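Local structure of abietadiene synthase, chloroplastic (Abies grandis, 3S9V) at residues Lys427-Leu432 and Val747-Arg752; Asn498-Arg503 and Thr534-Asp539; Gly678-Asp683 and Ala697-Cys702; Thr684-Ala689 and Leu756-Gly761. The protein belongs to the plastid terpene synthases, largely helical enzymes that carry a terpene synthase N-terminal domain and a metal-binding terpene synthase domain. All coordinates share one frame; numbering follows the deposited sequence.

Contact 1 of 4, residues Lys427-Leu432 and Val747-Arg752; sequences KSMPRL and VFETAR
Loop-to-helix packing in the protein interior joins S428, M429 and P430 to E749 and R752. In this all-helical terpene synthase fold, the residues leading into helix 430-440 lie against the flank of helix 741-757, one of the last helices of the chain. M429 occupies the N-cap position of helix 430-440, and its side chain makes much of the contact. The chain bends at both chi2 (-53°) and chi3 (-54°), curling the thioether back toward helix 741-757 although its CB points away from it. SD rests 3.7 Å from CB of R752, and the terminal CE reaches 3.4 Å from OE1 of E749, M429 running past both E749 and R752 in the opposite direction. On the same carboxylate oxygen, CD of P430 approaches to 3.5 Å. F514 of helix 504-514 covers this patch, touching M429, P430 and E749.

The other oxygen of E749 faces its own helix neighbour: NH1 of R752 bonds OE2 at 2.7 Å on the syn lone pair, in a salt bridge one turn along the helix. OE2 lies almost exactly in the guanidinium plane, so the bond helps fix the rotation of that group. NH2 has its own acceptor in W425 O, and the W425 ring forms a cation-pi contact with the arginine. Across the segments, the carbonyl of S428 sits over one guanidinium face, an approach too steep for hydrogen bonding but probably favourable electrostatically. Its O lies 3.0 Å from CZ of R752.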
loop_
_atom_site.group_PDB
_atom_site.type_symbol
_atom_site.label_atom_id
_atom_site.label_comp_id
_atom_site.label_asym_id
_atom_site.label_seq_id
_atom_site.Cartn_x
_atom_site.Cartn_y
_atom_site.Cartn_z
ATOM N N LYS A 427 6.076 -10.605 -0.882
ATOM C CA LYS A 427 5.295 -11.753 -0.429
ATOM C C LYS A 427 3.806 -11.467 -0.470
ATOM O O LYS A 427 3.000 -12.301 -0.064
ATOM C CB LYS A 427 5.655 -12.130 1.010
ATOM C CG LYS A 427 7.097 -12.492 1.251
ATOM C CD LYS A 427 7.281 -12.897 2.699
ATOM C CE LYS A 427 8.736 -13.123 3.034
ATOM N NZ LYS A 427 8.897 -13.540 4.456
ATOM N N SER A 428 3.442 -10.289 -0.954
ATOM C CA SER A 428 2.047 -9.900 -1.011
ATOM C C SER A 428 1.415 -10.079 -2.397
ATOM O O SER A 428 1.738 -9.349 -3.336
ATOM C CB SER A 428 1.913 -8.447 -0.559
ATOM O OG SER A 428 0.554 -8.040 -0.563
ATOM N N MET A 429 0.516 -11.054 -2.515
ATOM C CA MET A 429 -0.174 -11.311 -3.778
ATOM C C MET A 429 -1.429 -10.434 -3.797
ATOM O O MET A 429 -2.115 -10.299 -2.785
ATOM C CB MET A 429 -0.563 -12.792 -3.890
ATOM C CG MET A 429 0.534 -13.783 -3.469
ATOM S SD MET A 429 2.129 -13.536 -4.290
ATOM C CE MET A 429 1.598 -13.576 -6.007
ATOM N N PRO A 430 -1.747 -9.831 -4.952
ATOM C CA PRO A 430 -2.910 -8.953 -5.130
ATOM C C PRO A 430 -4.228 -9.364 -4.461
ATOM O O PRO A 430 -4.837 -8.558 -3.748
ATOM C CB PRO A 430 -3.037 -8.859 -6.650
ATOM C CG PRO A 430 -1.615 -8.923 -7.097
ATOM C CD PRO A 430 -1.050 -10.040 -6.235
ATOM N N ARG A 431 -4.680 -10.596 -4.682
ATOM C CA ARG A 431 -5.940 -11.025 -4.076
ATOM C C ARG A 431 -5.858 -11.082 -2.553
ATOM O O ARG A 431 -6.787 -10.664 -1.858
ATOM C CB ARG A 431 -6.374 -12.389 -4.620
ATOM C CG ARG A 431 -6.795 -12.384 -6.086
ATOM C CD ARG A 431 -8.138 -11.681 -6.307
ATOM N NE ARG A 431 -7.991 -10.236 -6.437
ATOM C CZ ARG A 431 -9.006 -9.391 -6.586
ATOM N NH1 ARG A 431 -10.259 -9.838 -6.620
ATOM N NH2 ARG A 431 -8.766 -8.097 -6.727
ATOM N N LEU A 432 -4.749 -11.593 -2.028
ATOM C CA LEU A 432 -4.592 -11.686 -0.579
ATOM C C LEU A 432 -4.529 -10.301 0.074
ATOM O O LEU A 432 -5.109 -10.090 1.148
ATOM C CB LEU A 432 -3.346 -12.507 -0.240
ATOM C CG LEU A 432 -3.437 -13.956 -0.731
ATOM C CD1 LEU A 432 -2.162 -14.720 -0.391
ATOM C CD2 LEU A 432 -4.647 -14.621 -0.082
ATOM N N VAL A 747 6.019 -12.483 -14.862
ATOM C CA VAL A 747 7.368 -12.731 -14.397
ATOM C C VAL A 747 7.547 -12.406 -12.914
ATOM O O VAL A 747 8.008 -13.247 -12.141
ATOM C CB VAL A 747 8.392 -11.919 -15.210
ATOM C CG1 VAL A 747 9.802 -12.135 -14.642
ATOM C CG2 VAL A 747 8.356 -12.351 -16.661
ATOM N N PHE A 748 7.161 -11.194 -12.522
ATOM C CA PHE A 748 7.319 -10.727 -11.145
ATOM C C PHE A 748 6.428 -11.426 -10.111
ATOM O O PHE A 748 6.854 -11.703 -8.992
ATOM C CB PHE A 748 7.077 -9.213 -11.099
ATOM C CG PHE A 748 7.506 -8.569 -9.816
ATOM C CD1 PHE A 748 8.850 -8.425 -9.511
ATOM C CD2 PHE A 748 6.563 -8.116 -8.902
ATOM C CE1 PHE A 748 9.248 -7.842 -8.316
ATOM C CE2 PHE A 748 6.957 -7.533 -7.702
ATOM C CZ PHE A 748 8.296 -7.396 -7.414
ATOM N N GLU A 749 5.184 -11.700 -10.481
ATOM C CA GLU A 749 4.254 -12.363 -9.573
ATOM C C GLU A 749 4.636 -13.817 -9.350
ATOM O O GLU A 749 4.416 -14.368 -8.270
ATOM C CB GLU A 749 2.832 -12.293 -10.120
ATOM C CG GLU A 749 2.271 -10.883 -10.238
ATOM C CD GLU A 749 2.273 -10.136 -8.918
ATOM O OE1 GLU A 749 1.959 -10.755 -7.882
ATOM O OE2 GLU A 749 2.579 -8.927 -8.918
ATOM N N THR A 750 5.195 -14.451 -10.376
ATOM C CA THR A 750 5.604 -15.836 -10.237
ATOM C C THR A 750 6.718 -15.892 -9.183
ATOM O O THR A 750 6.736 -16.798 -8.357
ATOM C CB THR A 750 6.071 -16.431 -11.593
ATOM O OG1 THR A 750 4.939 -16.589 -12.464
ATOM C CG2 THR A 750 6.712 -17.784 -11.390
ATOM N N ALA A 751 7.630 -14.918 -9.186
ATOM C CA ALA A 751 8.698 -14.893 -8.178
ATOM C C ALA A 751 8.074 -14.687 -6.788
ATOM O O ALA A 751 8.471 -15.331 -5.819
ATOM C CB ALA A 751 9.712 -13.764 -8.478
ATOM N N ARG A 752 7.085 -13.801 -6.702
ATOM C CA ARG A 752 6.422 -13.526 -5.430
ATOM C C ARG A 752 5.741 -14.758 -4.854
ATOM O O ARG A 752 5.845 -15.028 -3.657
ATOM C CB ARG A 752 5.388 -12.418 -5.596
ATOM C CG ARG A 752 5.969 -11.119 -6.110
ATOM C CD ARG A 752 4.877 -10.113 -6.410
ATOM N NE ARG A 752 4.611 -9.241 -5.280
ATOM C CZ ARG A 752 3.742 -8.238 -5.311
ATOM N NH1 ARG A 752 3.050 -7.994 -6.415
ATOM N NH2 ARG A 752 3.592 -7.458 -4.250
#

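Contact 2 of 4, residues Asn498-Arg503 and Thr534-Asp539; sequences NFTRER and TVILDD
T500 OG1 donates to D539 OD2 at 2.8 Å, meeting the carboxylate oxygen nearly head-on, in line with its C-O bond. The hydroxyl gets there because OG1 stands trans to the threonine's own N (chi1 -174°), which also directs CG2 toward I536, 4.0 Å from its CG1. R503 comes in from the opposite direction to D539: its NH2 stays 4.2 Å from OD2, too far for a salt bridge, and the two flat groups are turned only 24° apart. The extended arginine chain instead brings NH2 to 3.1 Å from CG1 of V535, a tight fit.

D538 and D539 are the first two aspartates of the DDXXD sequence that marks class I terpene synthases and in relatives binds metal ions; here the loop before helix 504-514 packs beside the end of helix 521-541 that bears it. F499 presents its ring edge to that helix. CE2 lies 3.2 Å from the carbonyl O of I536, close to the ring plane, and 3.8 Å from CG2 of I536. Next to it, CD2 is 3.7 Å from CB of D539. W489 of helix 461-491 adds a further apolar surface against I536.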
loop_
_atom_site.group_PDB
_atom_site.type_symbol
_atom_site.label_atom_id
_atom_site.label_comp_id
_atom_site.label_asym_id
_atom_site.label_seq_id
_atom_site.Cartn_x
_atom_site.Cartn_y
_atom_site.Cartn_z
ATOM N N ASN A 498 1.913 -42.598 -9.288
ATOM C CA ASN A 498 2.136 -42.807 -7.867
ATOM C C ASN A 498 3.411 -42.152 -7.360
ATOM O O ASN A 498 3.765 -42.299 -6.188
ATOM C CB ASN A 498 2.177 -44.306 -7.564
ATOM C CG ASN A 498 3.169 -45.049 -8.440
ATOM O OD1 ASN A 498 4.351 -44.708 -8.491
ATOM N ND2 ASN A 498 2.687 -46.073 -9.136
ATOM N N PHE A 499 4.104 -41.430 -8.235
ATOM C CA PHE A 499 5.345 -40.767 -7.845
ATOM C C PHE A 499 5.139 -39.285 -7.580
ATOM O O PHE A 499 6.090 -38.562 -7.273
ATOM C CB PHE A 499 6.409 -40.936 -8.927
ATOM C CG PHE A 499 5.991 -40.421 -10.269
ATOM C CD1 PHE A 499 5.282 -41.231 -11.147
ATOM C CD2 PHE A 499 6.294 -39.118 -10.652
ATOM C CE1 PHE A 499 4.880 -40.753 -12.391
ATOM C CE2 PHE A 499 5.895 -38.628 -11.892
ATOM C CZ PHE A 499 5.188 -39.446 -12.763
ATOM N N THR A 500 3.897 -38.830 -7.702
ATOM C CA THR A 500 3.588 -37.429 -7.463
ATOM C C THR A 500 2.210 -37.248 -6.831
ATOM O O THR A 500 1.234 -37.887 -7.238
ATOM C CB THR A 500 3.663 -36.607 -8.774
ATOM O OG1 THR A 500 3.485 -35.217 -8.474
ATOM C CG2 THR A 500 2.588 -37.057 -9.761
ATOM N N ARG A 501 2.149 -36.377 -5.827
ATOM C CA ARG A 501 0.913 -36.085 -5.109
ATOM C C ARG A 501 0.065 -35.030 -5.819
ATOM O O ARG A 501 0.534 -33.924 -6.094
ATOM C CB ARG A 501 1.233 -35.606 -3.691
ATOM C CG ARG A 501 2.342 -34.569 -3.635
ATOM C CD ARG A 501 2.149 -33.622 -2.469
ATOM N NE ARG A 501 0.890 -32.894 -2.588
ATOM C CZ ARG A 501 0.539 -31.866 -1.821
ATOM N NH1 ARG A 501 1.357 -31.435 -0.870
ATOM N NH2 ARG A 501 -0.630 -31.267 -2.009
ATOM N N GLU A 502 -1.184 -35.388 -6.111
ATOM C CA GLU A 502 -2.126 -34.496 -6.782
ATOM C C GLU A 502 -2.311 -33.218 -5.960
ATOM O O GLU A 502 -2.361 -33.274 -4.728
ATOM C CB GLU A 502 -3.468 -35.215 -6.962
ATOM C CG GLU A 502 -4.554 -34.397 -7.643
ATOM C CD GLU A 502 -5.269 -33.440 -6.706
ATOM O OE1 GLU A 502 -6.087 -32.635 -7.201
ATOM O OE2 GLU A 502 -5.024 -33.494 -5.480
ATOM N N ARG A 503 -2.412 -32.075 -6.638
ATOM C CA ARG A 503 -2.585 -30.790 -5.959
ATOM C C ARG A 503 -2.975 -29.645 -6.895
ATOM O O ARG A 503 -2.377 -28.565 -6.863
ATOM C CB ARG A 503 -1.303 -30.432 -5.207
ATOM C CG ARG A 503 -0.032 -30.696 -5.992
ATOM C CD ARG A 503 1.193 -30.494 -5.116
ATOM N NE ARG A 503 2.379 -31.133 -5.679
ATOM C CZ ARG A 503 3.523 -31.293 -5.023
ATOM N NH1 ARG A 503 3.642 -30.859 -3.775
ATOM N NH2 ARG A 503 4.545 -31.901 -5.609
ATOM N N THR A 534 5.383 -29.335 -14.473
ATOM C CA THR A 534 6.764 -29.139 -14.040
ATOM C C THR A 534 6.956 -29.888 -12.719
ATOM O O THR A 534 8.056 -30.335 -12.410
ATOM C CB THR A 534 7.126 -27.639 -13.855
ATOM O OG1 THR A 534 6.285 -27.045 -12.858
ATOM C CG2 THR A 534 6.948 -26.896 -15.155
ATOM N N VAL A 535 5.877 -30.041 -11.955
ATOM C CA VAL A 535 5.939 -30.758 -10.681
ATOM C C VAL A 535 6.040 -32.257 -10.931
ATOM O O VAL A 535 6.867 -32.939 -10.324
ATOM C CB VAL A 535 4.691 -30.480 -9.811
ATOM C CG1 VAL A 535 4.583 -31.512 -8.688
ATOM C CG2 VAL A 535 4.781 -29.086 -9.225
ATOM N N ILE A 536 5.195 -32.753 -11.830
ATOM C CA ILE A 536 5.159 -34.166 -12.196
ATOM C C ILE A 536 6.490 -34.626 -12.797
ATOM O O ILE A 536 7.042 -35.657 -12.396
ATOM C CB ILE A 536 4.020 -34.442 -13.225
ATOM C CG1 ILE A 536 2.650 -34.269 -12.559
ATOM C CG2 ILE A 536 4.148 -35.840 -13.801
ATOM C CD1 ILE A 536 1.490 -34.370 -13.539
ATOM N N LEU A 537 6.998 -33.865 -13.763
ATOM C CA LEU A 537 8.257 -34.210 -14.410
ATOM C C LEU A 537 9.426 -34.038 -13.446
ATOM O O LEU A 537 10.422 -34.761 -13.525
ATOM C CB LEU A 537 8.462 -33.359 -15.668
ATOM C CG LEU A 537 7.405 -33.587 -16.757
ATOM C CD1 LEU A 537 7.764 -32.806 -18.013
ATOM C CD2 LEU A 537 7.318 -35.061 -17.078
ATOM N N ASP A 538 9.297 -33.090 -12.527
ATOM C CA ASP A 538 10.344 -32.862 -11.543
ATOM C C ASP A 538 10.482 -34.126 -10.698
ATOM O O ASP A 538 11.595 -34.569 -10.409
ATOM C CB ASP A 538 9.984 -31.686 -10.636
ATOM C CG ASP A 538 11.137 -31.252 -9.765
ATOM O OD1 ASP A 538 10.921 -30.426 -8.855
ATOM O OD2 ASP A 538 12.267 -31.732 -9.995
ATOM N N ASP A 539 9.348 -34.701 -10.297
ATOM C CA ASP A 539 9.371 -35.920 -9.492
ATOM C C ASP A 539 9.875 -37.089 -10.340
ATOM O O ASP A 539 10.637 -37.934 -9.864
ATOM C CB ASP A 539 7.975 -36.252 -8.942
ATOM C CG ASP A 539 7.467 -35.216 -7.945
ATOM O OD1 ASP A 539 8.286 -34.659 -7.176
ATOM O OD2 ASP A 539 6.239 -34.972 -7.915
#

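Contact 3 of 4, residues Gly678-Asp683 and Ala697-Cys702; sequences GRLVND and ASAIQC
Hydrogen bonding dominates the meeting of D683 with A699. The amide N of A699 donates to D683 OD2 at 2.8 Å and 168°, using the anti lone pair, and Y631 OH is a second hydrogen-bonding partner of that oxygen. S698 is the N-cap of helix 699-706: its OG accepts from Q701 N at 3.3 Å, so the capping serine and the aspartate each take a backbone N-H of the first turn.

Ionic pairing fixes the other carboxylate oxygen. R679, one turn earlier on helix 669-693, grips OD1 side-on with NE at 3.0 Å and NH1 at 3.1 Å. OD1 lies near the guanidinium plane; NH1 uses its syn lone pair, whereas NE reaches it from above the carboxylate plane.

Van der Waals packing surrounds these bonds. CB of A699 and CD2 of L680 form an apolar pair at 4.0 Å; the same CB lies 3.7 Å from CB of D683, and CD1 of I700 is 3.8 Å from the carbonyl O of D683.

N682 and D683 belong to the NSE/DTE-type motif of class I terpene synthases. With partners on both oxygens, the buried D683 carboxylate is fixed in position and ties the start of helix 699-706 to the helix carrying that motif.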
loop_
_atom_site.group_PDB
_atom_site.type_symbol
_atom_site.label_atom_id
_atom_site.label_comp_id
_atom_site.label_asym_id
_atom_site.label_seq_id
_atom_site.Cartn_x
_atom_site.Cartn_y
_atom_site.Cartn_z
ATOM N N GLY A 678 13.515 -17.646 -7.078
ATOM C CA GLY A 678 12.644 -18.763 -6.760
ATOM C C GLY A 678 13.467 -19.928 -6.250
ATOM O O GLY A 678 13.141 -20.548 -5.233
ATOM N N ARG A 679 14.550 -20.225 -6.952
ATOM C CA ARG A 679 15.427 -21.314 -6.560
ATOM C C ARG A 679 15.989 -21.143 -5.152
ATOM O O ARG A 679 15.970 -22.075 -4.352
ATOM C CB ARG A 679 16.611 -21.419 -7.510
ATOM C CG ARG A 679 17.585 -22.529 -7.129
ATOM C CD ARG A 679 17.093 -23.818 -7.730
ATOM N NE ARG A 679 16.585 -24.762 -6.756
ATOM C CZ ARG A 679 15.862 -25.834 -7.070
ATOM N NH1 ARG A 679 15.447 -26.649 -6.111
ATOM N NH2 ARG A 679 15.538 -26.085 -8.334
ATOM N N LEU A 680 16.512 -19.958 -4.863
ATOM C CA LEU A 680 17.114 -19.699 -3.559
ATOM C C LEU A 680 16.147 -19.740 -2.376
ATOM O O LEU A 680 16.487 -20.285 -1.322
ATOM C CB LEU A 680 17.848 -18.351 -3.570
ATOM C CG LEU A 680 18.992 -18.203 -4.583
ATOM C CD1 LEU A 680 19.705 -16.875 -4.374
ATOM C CD2 LEU A 680 19.974 -19.345 -4.412
ATOM N N VAL A 681 14.955 -19.169 -2.527
ATOM C CA VAL A 681 14.018 -19.188 -1.415
ATOM C C VAL A 681 13.626 -20.633 -1.149
ATOM O O VAL A 681 13.558 -21.062 -0.001
ATOM C CB VAL A 681 12.751 -18.340 -1.696
ATOM C CG1 VAL A 681 11.850 -19.025 -2.717
ATOM C CG2 VAL A 681 12.003 -18.102 -0.388
ATOM N N ASN A 682 13.405 -21.379 -2.226
ATOM C CA ASN A 682 13.034 -22.786 -2.153
ATOM C C ASN A 682 14.119 -23.602 -1.443
ATOM O O ASN A 682 13.819 -24.436 -0.585
ATOM C CB ASN A 682 12.809 -23.320 -3.576
ATOM C CG ASN A 682 12.396 -24.788 -3.608
ATOM O OD1 ASN A 682 13.168 -25.668 -3.240
ATOM N ND2 ASN A 682 11.170 -25.053 -4.060
ATOM N N ASP A 683 15.377 -23.336 -1.791
ATOM C CA ASP A 683 16.524 -24.053 -1.226
ATOM C C ASP A 683 16.843 -23.733 0.234
ATOM O O ASP A 683 17.143 -24.634 1.012
ATOM C CB ASP A 683 17.772 -23.805 -2.088
ATOM C CG ASP A 683 17.891 -24.783 -3.252
ATOM O OD1 ASP A 683 16.855 -25.261 -3.763
ATOM O OD2 ASP A 683 19.030 -25.066 -3.668
ATOM N N ALA A 697 23.204 -31.855 -3.145
ATOM C CA ALA A 697 23.529 -30.685 -3.950
ATOM C C ALA A 697 22.443 -29.617 -3.878
ATOM O O ALA A 697 21.353 -29.789 -4.426
ATOM C CB ALA A 697 23.752 -31.103 -5.396
ATOM N N SER A 698 22.742 -28.513 -3.200
ATOM C CA SER A 698 21.783 -27.424 -3.075
ATOM C C SER A 698 22.500 -26.090 -2.913
ATOM O O SER A 698 23.719 -26.040 -2.757
ATOM C CB SER A 698 20.855 -27.656 -1.873
ATOM O OG SER A 698 21.512 -27.420 -0.635
ATOM N N ALA A 699 21.743 -25.003 -2.950
ATOM C CA ALA A 699 22.343 -23.693 -2.797
ATOM C C ALA A 699 23.278 -23.683 -1.586
ATOM O O ALA A 699 24.477 -23.466 -1.729
ATOM C CB ALA A 699 21.263 -22.644 -2.638
ATOM N N ILE A 700 22.731 -23.936 -0.400
ATOM C CA ILE A 700 23.521 -23.933 0.830
ATOM C C ILE A 700 24.660 -24.947 0.803
ATOM O O ILE A 700 25.816 -24.586 1.021
ATOM C CB ILE A 700 22.643 -24.216 2.081
ATOM C CG1 ILE A 700 21.614 -23.100 2.277
ATOM C CG2 ILE A 700 23.518 -24.294 3.322
ATOM C CD1 ILE A 700 20.539 -23.049 1.211
ATOM N N GLN A 701 24.331 -26.207 0.532
ATOM C CA GLN A 701 25.327 -27.275 0.487
ATOM C C GLN A 701 26.507 -26.937 -0.416
ATOM O O GLN A 701 27.668 -27.157 -0.054
ATOM C CB GLN A 701 24.678 -28.576 0.017
ATOM C CG GLN A 701 23.606 -29.096 0.967
ATOM C CD GLN A 701 22.932 -30.367 0.474
ATOM O OE1 GLN A 701 22.235 -30.362 -0.542
ATOM N NE2 GLN A 701 23.140 -31.466 1.197
ATOM N N CYS A 702 26.205 -26.394 -1.592
ATOM C CA CYS A 702 27.232 -26.031 -2.557
ATOM C C CYS A 702 28.070 -24.846 -2.104
ATOM O O CYS A 702 29.286 -24.826 -2.305
ATOM C CB CYS A 702 26.595 -25.718 -3.915
ATOM S SG CYS A 702 25.877 -27.155 -4.748
#

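Contact 4 of 4, residues Thr684-Ala689 and Leu756-Gly761; sequences TKTYQA and LFYMQG
The backbones approach most closely at K685 and Y758, whose CA atoms are 6.4 Å apart, where helix 669-693 passes the point at which Y758 leaves helical geometry at the end of helix 741-757. The segment 684-689 lies in the NSE/DTE-type motif of class I terpene synthases, which in relatives binds metal ions; T686 holds its hydroxyl position. This is a surface contact between that motif helix and the chain that follows helix 741-757.

K685 makes the main link. CG is trans to the lysine's N (chi1 -166°), and a bend at chi2 (79°) then turns the otherwise extended chain along the loop backbone. CG comes to the edge of the Y758 ring, 4.4 Å from CD1, while CD passes 3.9 Å from the carbonyl O of Y758. H768 of helix 768-781 also touches this lysine.

T686 packs with its methyl group, CG2 lying 4.0 Å from CE1 of Y758 in an oblique approach to the ring. Its OG1 serves its own helix, bonded to N682 O and weakly to E690 OE2. V681 and N682 adjoin the same tyrosine, so its side chain lies along this helix over more than one turn.

At the end of the lysine, NZ donates to M759 O at 2.8 Å, with a C=O...N angle of 150° and NZ tilted 20° from the carbonyl plane.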
loop_
_atom_site.group_PDB
_atom_site.type_symbol
_atom_site.label_atom_id
_atom_site.label_comp_id
_atom_site.label_asym_id
_atom_site.label_seq_id
_atom_site.Cartn_x
_atom_site.Cartn_y
_atom_site.Cartn_z
ATOM N N THR A 684 16.796 -22.460 0.608
ATOM C CA THR A 684 17.086 -22.087 1.987
ATOM C C THR A 684 16.089 -22.754 2.933
ATOM O O THR A 684 16.377 -22.973 4.108
ATOM C CB THR A 684 17.004 -20.566 2.189
ATOM O OG1 THR A 684 15.709 -20.103 1.785
ATOM C CG2 THR A 684 18.077 -19.862 1.375
ATOM N N LYS A 685 14.917 -23.080 2.402
ATOM C CA LYS A 685 13.861 -23.711 3.177
ATOM C C LYS A 685 13.985 -25.234 3.150
ATOM O O LYS A 685 14.456 -25.847 4.107
ATOM C CB LYS A 685 12.501 -23.296 2.608
ATOM C CG LYS A 685 11.298 -23.594 3.497
ATOM C CD LYS A 685 11.154 -22.560 4.608
ATOM C CE LYS A 685 9.824 -22.716 5.341
ATOM N NZ LYS A 685 9.604 -21.638 6.350
ATOM N N THR A 686 13.574 -25.830 2.034
ATOM C CA THR A 686 13.590 -27.280 1.850
ATOM C C THR A 686 14.908 -28.003 2.107
ATOM O O THR A 686 14.898 -29.187 2.461
ATOM C CB THR A 686 13.123 -27.669 0.429
ATOM O OG1 THR A 686 14.021 -27.116 -0.539
ATOM C CG2 THR A 686 11.709 -27.162 0.170
ATOM N N TYR A 687 16.037 -27.325 1.927
ATOM C CA TYR A 687 17.323 -27.983 2.151
ATOM C C TYR A 687 17.328 -28.616 3.539
ATOM O O TYR A 687 18.085 -29.552 3.811
ATOM C CB TYR A 687 18.483 -26.984 2.009
ATOM C CG TYR A 687 19.205 -26.649 3.300
ATOM C CD1 TYR A 687 18.616 -25.830 4.266
ATOM C CD2 TYR A 687 20.481 -27.153 3.554
ATOM C CE1 TYR A 687 19.282 -25.523 5.452
ATOM C CE2 TYR A 687 21.154 -26.853 4.734
ATOM C CZ TYR A 687 20.550 -26.039 5.680
ATOM O OH TYR A 687 21.216 -25.746 6.849
ATOM N N GLN A 688 16.460 -28.095 4.401
ATOM C CA GLN A 688 16.307 -28.561 5.777
ATOM C C GLN A 688 16.104 -30.077 5.865
ATOM O O GLN A 688 16.890 -30.784 6.499
ATOM C CB GLN A 688 15.108 -27.855 6.421
ATOM C CG GLN A 688 15.011 -28.003 7.929
ATOM C CD GLN A 688 15.963 -27.079 8.658
ATOM O OE1 GLN A 688 17.178 -27.143 8.472
ATOM N NE2 GLN A 688 15.413 -26.206 9.494
ATOM N N ALA A 689 15.048 -30.568 5.222
ATOM C CA ALA A 689 14.723 -31.991 5.248
ATOM C C ALA A 689 15.361 -32.807 4.127
ATOM O O ALA A 689 15.717 -33.971 4.331
ATOM C CB ALA A 689 13.210 -32.169 5.221
ATOM N N LEU A 756 6.231 -16.339 -1.138
ATOM C CA LEU A 756 5.133 -16.614 -0.214
ATOM C C LEU A 756 5.082 -18.082 0.230
ATOM O O LEU A 756 4.988 -18.375 1.422
ATOM C CB LEU A 756 3.790 -16.226 -0.844
ATOM C CG LEU A 756 2.551 -16.483 0.030
ATOM C CD1 LEU A 756 2.594 -15.601 1.275
ATOM C CD2 LEU A 756 1.291 -16.199 -0.763
ATOM N N PHE A 757 5.158 -19.005 -0.720
ATOM C CA PHE A 757 5.097 -20.412 -0.366
ATOM C C PHE A 757 6.268 -20.873 0.482
ATOM O O PHE A 757 6.105 -21.738 1.332
ATOM C CB PHE A 757 5.014 -21.291 -1.620
ATOM C CG PHE A 757 3.653 -21.325 -2.257
ATOM C CD1 PHE A 757 3.410 -22.152 -3.349
ATOM C CD2 PHE A 757 2.614 -20.541 -1.770
ATOM C CE1 PHE A 757 2.152 -22.199 -3.946
ATOM C CE2 PHE A 757 1.358 -20.580 -2.358
ATOM C CZ PHE A 757 1.127 -21.412 -3.450
ATOM N N TYR A 758 7.443 -20.300 0.255
ATOM C CA TYR A 758 8.634 -20.703 0.995
ATOM C C TYR A 758 9.167 -19.616 1.913
ATOM O O TYR A 758 10.360 -19.572 2.202
ATOM C CB TYR A 758 9.729 -21.128 0.011
ATOM C CG TYR A 758 9.325 -22.282 -0.875
ATOM C CD1 TYR A 758 9.351 -23.598 -0.407
ATOM C CD2 TYR A 758 8.875 -22.056 -2.174
ATOM C CE1 TYR A 758 8.933 -24.665 -1.219
ATOM C CE2 TYR A 758 8.456 -23.102 -2.986
ATOM C CZ TYR A 758 8.486 -24.402 -2.508
ATOM O OH TYR A 758 8.060 -25.422 -3.329
ATOM N N MET A 759 8.280 -18.747 2.378
ATOM C CA MET A 759 8.687 -17.660 3.257
ATOM C C MET A 759 9.223 -18.147 4.600
ATOM O O MET A 759 8.909 -19.249 5.058
ATOM C CB MET A 759 7.518 -16.691 3.487
ATOM C CG MET A 759 6.328 -17.264 4.240
ATOM S SD MET A 759 4.985 -16.052 4.373
ATOM C CE MET A 759 5.676 -14.921 5.588
ATOM N N GLN A 760 10.047 -17.307 5.214
ATOM C CA GLN A 760 10.638 -17.602 6.511
ATOM C C GLN A 760 9.514 -17.660 7.545
ATOM O O GLN A 760 8.894 -16.641 7.860
ATOM C CB GLN A 760 11.637 -16.501 6.883
ATOM C CG GLN A 760 12.432 -16.779 8.142
ATOM C CD GLN A 760 13.307 -18.006 8.002
ATOM O OE1 GLN A 760 14.221 -18.041 7.176
ATOM N NE2 GLN A 760 13.029 -19.025 8.807
ATOM N N GLY A 761 9.246 -18.855 8.062
ATOM C CA GLY A 761 8.190 -19.005 9.046
ATOM C C GLY A 761 8.590 -18.483 10.411
ATOM O O GLY A 761 8.758 -17.278 10.603
#

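In the fold
Contacts 1 and 3 are buried, contacts 2 and 4 lie at the surface. Helix 741-757 serves both contact 1 and contact 4, which touch where L756 packs on M429 and L432; helix 669-693 serves contacts 3 and 4, joined by Y758 against V681 and N682 and by I700 against T684. Contact 2 touches none of the others, its centre lying about 20 Å from that of contact 3, and concerns helix 521-541, which bears the aspartate-rich motif. Chemistry follows place only in part: both buried contacts contain an arginine-carboxylate pair within one helix, but contact 3 adds a bond from a backbone N-H to a carboxylate across the segments. The surface contacts each rely on one side-chain hydrogen bond, from threonine in contact 2 and lysine in contact 4.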